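Local coordinates for protein parvulin 42 (Trypanosoma brucei brucei, PDB 6GMP) that probably catalyses the cis-trans isomerisation of peptidyl-prolyl bonds through its parvulin-type PPIase domain, the part of the protein in this chain, at residues S22-P26 with R27-E31; K52-K55 with T56-L59. All coordinates share one frame; numbering follows the deposited sequence.

Interaction 1 (S22-P26 with R27-E31)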
loop_
_atom_site.group_PDB
_atom_site.type_symbol
_atom_site.label_atom_id
_atom_site.label_comp_id
_atom_site.label_asym_id
_atom_site.label_seq_id
_atom_site.Cartn_x
_atom_site.Cartn_y
_atom_site.Cartn_z
ATOM N N SER A 22 6.726 11.130 -7.246
ATOM C CA SER A 22 5.889 12.234 -6.800
ATOM C C SER A 22 4.612 11.633 -6.236
ATOM O O SER A 22 4.103 10.641 -6.764
ATOM C CB SER A 22 5.554 13.169 -7.965
ATOM O OG SER A 22 6.719 13.784 -8.481
ATOM N N SER A 23 4.085 12.218 -5.163
ATOM C CA SER A 23 2.809 11.752 -4.643
ATOM C C SER A 23 1.677 12.114 -5.578
ATOM O O SER A 23 1.615 13.232 -6.111
ATOM C CB SER A 23 2.500 12.353 -3.275
ATOM O OG SER A 23 1.316 11.766 -2.763
ATOM N N LEU A 24 0.762 11.164 -5.741
ATOM C CA LEU A 24 -0.460 11.391 -6.505
ATOM C C LEU A 24 -1.706 11.331 -5.615
ATOM O O LEU A 24 -2.833 11.341 -6.121
ATOM C CB LEU A 24 -0.558 10.377 -7.634
ATOM C CG LEU A 24 0.504 10.529 -8.732
ATOM C CD1 LEU A 24 0.312 9.464 -9.798
ATOM C CD2 LEU A 24 0.466 11.916 -9.362
ATOM N N ALA A 25 -1.504 11.279 -4.299
ATOM C CA ALA A 25 -2.612 11.285 -3.351
ATOM C C ALA A 25 -3.172 12.692 -3.205
ATOM O O ALA A 25 -2.431 13.656 -3.319
ATOM C CB ALA A 25 -2.132 10.802 -2.013
ATOM N N PRO A 26 -4.483 12.813 -2.933
ATOM C CA PRO A 26 -5.100 14.139 -2.780
ATOM C C PRO A 26 -4.436 15.030 -1.722
ATOM O O PRO A 26 -4.358 16.244 -1.872
ATOM C CB PRO A 26 -6.521 13.804 -2.337
ATOM C CG PRO A 26 -6.804 12.485 -2.938
ATOM C CD PRO A 26 -5.495 11.737 -2.913
ATOM N N ARG A 27 -3.996 14.402 -0.641
ATOM C CA ARG A 27 -3.445 15.092 0.517
ATOM C C ARG A 27 -2.242 15.984 0.166
ATOM O O ARG A 27 -2.089 17.091 0.693
ATOM C CB ARG A 27 -3.091 14.000 1.531
ATOM C CG ARG A 27 -2.093 14.313 2.599
ATOM C CD ARG A 27 -1.971 13.102 3.517
ATOM N NE ARG A 27 -1.305 11.975 2.863
ATOM C CZ ARG A 27 0.011 11.893 2.691
ATOM N NH1 ARG A 27 0.811 12.851 3.138
ATOM N NH2 ARG A 27 0.528 10.838 2.072
ATOM N N ASN A 28 -1.421 15.513 -0.765
ATOM C CA ASN A 28 -0.151 16.151 -1.074
ATOM C C ASN A 28 0.223 15.944 -2.537
ATOM O O ASN A 28 1.387 15.739 -2.877
ATOM C CB ASN A 28 0.942 15.598 -0.160
ATOM C CG ASN A 28 1.219 14.129 -0.395
ATOM O OD1 ASN A 28 0.384 13.403 -0.936
ATOM N ND2 ASN A 28 2.396 13.677 0.020
ATOM N N LYS A 29 -0.778 15.998 -3.401
ATOM C CA LYS A 29 -0.589 15.843 -4.833
ATOM C C LYS A 29 0.568 16.707 -5.338
ATOM O O LYS A 29 0.608 17.907 -5.095
ATOM C CB LYS A 29 -1.871 16.248 -5.555
ATOM C CG LYS A 29 -1.825 16.091 -7.069
ATOM C CD LYS A 29 -1.932 14.633 -7.476
ATOM C CE LYS A 29 -3.339 14.293 -7.961
ATOM N NZ LYS A 29 -3.475 12.847 -8.321
ATOM N N GLY A 30 1.528 16.077 -6.003
ATOM C CA GLY A 30 2.635 16.800 -6.601
ATOM C C GLY A 30 3.855 16.884 -5.705
ATOM O O GLY A 30 4.900 17.367 -6.151
ATOM N N GLU A 31 3.752 16.426 -4.459
ATOM C CA GLU A 31 4.896 16.485 -3.557
ATOM C C GLU A 31 5.992 15.576 -4.104
ATOM O O GLU A 31 5.764 14.388 -4.333
ATOM C CB GLU A 31 4.533 16.087 -2.119
ATOM C CG GLU A 31 5.687 16.351 -1.140
ATOM C CD GLU A 31 5.398 15.954 0.297
ATOM O OE1 GLU A 31 4.252 15.571 0.612
ATOM O OE2 GLU A 31 6.335 16.020 1.121
#
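Ser23 OG donates a hydrogen bond to Asn28 OD1 at 2.6 Å. The hydroxyl meets the carbonyl oxygen from above the amide plane, 39° out of it. The same OG accepts a hydrogen bond from the backbone N-H of Ala25, an ST turn. It sits there because chi1 of Ser23, -174°, swings OG opposite its own backbone N and beside the carbonyl carbon. Asn28 ND2 donates to Glu31 OE1 at 2.7 Å, close to the amide plane, so the two bonds restrain rotation of the amide about chi2. Lys29 NZ reaches Leu24 O at 2.7 Å, its chain bent at chi2 and chi3 to fold back over the loop. Backbone bonds close the loop: Gly30 N to Ser23 O at 2.8 Å and Ser23 N to Glu31 O at 2.9 Å. Asn28 to Glu31 form a type II beta turn, with Gly30 at positive phi. This loop of the parvulin domain follows strand 6-13. Backbone bonding between Leu24 and Glu71 and a bond from Arg27 NH2 to Ser70 O join it to the segment after helix 59-69. Beyond these bonds, Leu24 CD2 lies 4.1 Å from Lys29 CD, and Ala25 CB packs 3.8 Å from Asn28 OD1.

Interaction 2 (K52-K55 with T56-L59)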
loop_
_atom_site.group_PDB
_atom_site.type_symbol
_atom_site.label_atom_id
_atom_site.label_comp_id
_atom_site.label_asym_id
_atom_site.label_seq_id
_atom_site.Cartn_x
_atom_site.Cartn_y
_atom_site.Cartn_z
ATOM N N LYS A 52 0.241 -3.594 15.193
ATOM C CA LYS A 52 0.588 -5.006 15.046
ATOM C C LYS A 52 -0.252 -5.953 15.896
ATOM O O LYS A 52 -0.239 -7.166 15.659
ATOM C CB LYS A 52 2.071 -5.233 15.334
ATOM C CG LYS A 52 2.504 -4.941 16.754
ATOM C CD LYS A 52 4.003 -5.112 16.854
ATOM C CE LYS A 52 4.496 -4.900 18.265
ATOM N NZ LYS A 52 4.225 -3.520 18.757
ATOM N N GLU A 53 -0.982 -5.426 16.878
ATOM C CA GLU A 53 -1.853 -6.272 17.691
ATOM C C GLU A 53 -3.062 -6.745 16.903
ATOM O O GLU A 53 -3.796 -7.616 17.368
ATOM C CB GLU A 53 -2.314 -5.572 18.985
ATOM C CG GLU A 53 -3.421 -4.509 18.825
ATOM C CD GLU A 53 -2.920 -3.139 18.398
ATOM O OE1 GLU A 53 -3.700 -2.167 18.547
ATOM O OE2 GLU A 53 -1.763 -3.013 17.933
ATOM N N ARG A 54 -3.267 -6.184 15.714
ATOM C CA ARG A 54 -4.427 -6.550 14.904
ATOM C C ARG A 54 -4.181 -7.829 14.114
ATOM O O ARG A 54 -3.204 -7.941 13.370
ATOM C CB ARG A 54 -4.804 -5.417 13.949
ATOM C CG ARG A 54 -5.331 -4.160 14.645
ATOM C CD ARG A 54 -5.608 -3.049 13.653
ATOM N NE ARG A 54 -5.989 -1.806 14.331
ATOM C CZ ARG A 54 -5.961 -0.607 13.763
ATOM N NH1 ARG A 54 -5.553 -0.458 12.501
ATOM N NH2 ARG A 54 -6.330 0.450 14.478
ATOM N N LYS A 55 -5.101 -8.768 14.274
ATOM C CA LYS A 55 -5.071 -10.032 13.541
ATOM C C LYS A 55 -5.609 -9.727 12.151
ATOM O O LYS A 55 -5.022 -10.095 11.134
ATOM C CB LYS A 55 -5.931 -11.076 14.252
ATOM C CG LYS A 55 -6.082 -12.388 13.482
ATOM C CD LYS A 55 -6.792 -13.454 14.288
ATOM C CE LYS A 55 -6.968 -14.726 13.472
ATOM N NZ LYS A 55 -7.458 -15.869 14.298
ATOM N N THR A 56 -6.741 -9.039 12.130
ATOM C CA THR A 56 -7.316 -8.515 10.908
ATOM C C THR A 56 -7.645 -7.066 11.173
ATOM O O THR A 56 -7.732 -6.647 12.338
ATOM C CB THR A 56 -8.597 -9.263 10.497
ATOM O OG1 THR A 56 -9.526 -9.265 11.584
ATOM C CG2 THR A 56 -8.267 -10.693 10.087
ATOM N N TRP A 57 -7.836 -6.311 10.100
ATOM C CA TRP A 57 -8.209 -4.912 10.193
ATOM C C TRP A 57 -9.571 -4.726 9.562
ATOM O O TRP A 57 -9.916 -5.410 8.593
ATOM C CB TRP A 57 -7.238 -4.019 9.440
ATOM C CG TRP A 57 -5.792 -4.018 9.853
ATOM C CD1 TRP A 57 -5.041 -5.061 10.336
ATOM C CD2 TRP A 57 -4.925 -2.898 9.784
ATOM N NE1 TRP A 57 -3.745 -4.641 10.557
ATOM C CE2 TRP A 57 -3.649 -3.314 10.224
ATOM C CE3 TRP A 57 -5.097 -1.579 9.359
ATOM C CZ2 TRP A 57 -2.562 -2.449 10.272
ATOM C CZ3 TRP A 57 -4.022 -0.723 9.407
ATOM C CH2 TRP A 57 -2.766 -1.161 9.863
ATOM N N SER A 58 -10.343 -3.781 10.077
ATOM C CA SER A 58 -11.551 -3.372 9.389
ATOM C C SER A 58 -11.154 -2.498 8.206
ATOM O O SER A 58 -10.027 -2.001 8.132
ATOM C CB SER A 58 -12.454 -2.576 10.319
ATOM O OG SER A 58 -11.852 -1.327 10.621
ATOM N N LEU A 59 -12.084 -2.293 7.281
ATOM C CA LEU A 59 -11.819 -1.408 6.156
ATOM C C LEU A 59 -11.508 -0.003 6.656
ATOM O O LEU A 59 -10.557 0.603 6.196
ATOM C CB LEU A 59 -12.995 -1.383 5.180
ATOM C CG LEU A 59 -12.798 -0.451 3.980
ATOM C CD1 LEU A 59 -11.538 -0.786 3.193
ATOM C CD2 LEU A 59 -14.006 -0.524 3.068
HETATM O O HOH W 1 -1.739 -6.253 11.815
#
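A water bridges Arg54 and Trp57: it donates to Arg54 O at 2.7 Å and accepts from Trp57 NE1 at 2.9 Å. It lies at the edge of the indole, in the ring plane, and gives the ring N-H a partner. Both residues lie in the loop between helices 37-49 and 59-69 of the parvulin domain, and Ser58 is the N-cap of the second helix. Arg54 runs across one face of the Trp57 ring. Its first torsion, -67°, places CG beside the backbone N, and from there the chain is extended to NE. Arg54 CD stands almost exactly over the five-membered ring of Trp57, 3.8 Å from its centroid, in a CH-pi contact. Further out the guanidinium makes a cation-pi contact, with Arg54 CZ 4.7 Å from the centroid of the six-membered ring of Trp57. The guanidinium is not stacked flat. Its plane stands 85° from the indole, so it meets the face with an edge. NE of Arg54 also has a long, weak ion pair with Glu61. Trp57 is buried and packs edge-to-face with His51, while its backbone O takes a bond from Tyr119 OH. Arg54 NH1 comes nearest the ring, 3.4 Å from Trp57 CE3.

In the fold
From the N terminus, strand 6-13 leads into a long loop, and interaction 1 folds residues 22-31 of that loop back on themselves before helix 37-49 begins. Interaction 2 comes after this helix and shapes the loop that enters helix 59-69. The two are in series along the chain; they neither nest nor cross. Their centres are 26 Å apart, on opposite sides of the chain's centre, and their nearest atoms are about 14 Å apart. Helix 59-69 relates them: interaction 2 runs into its first turn, and interaction 1 is tied to the segment just past its end. Interaction 2 also reaches strand 114-120 of the antiparallel sheet.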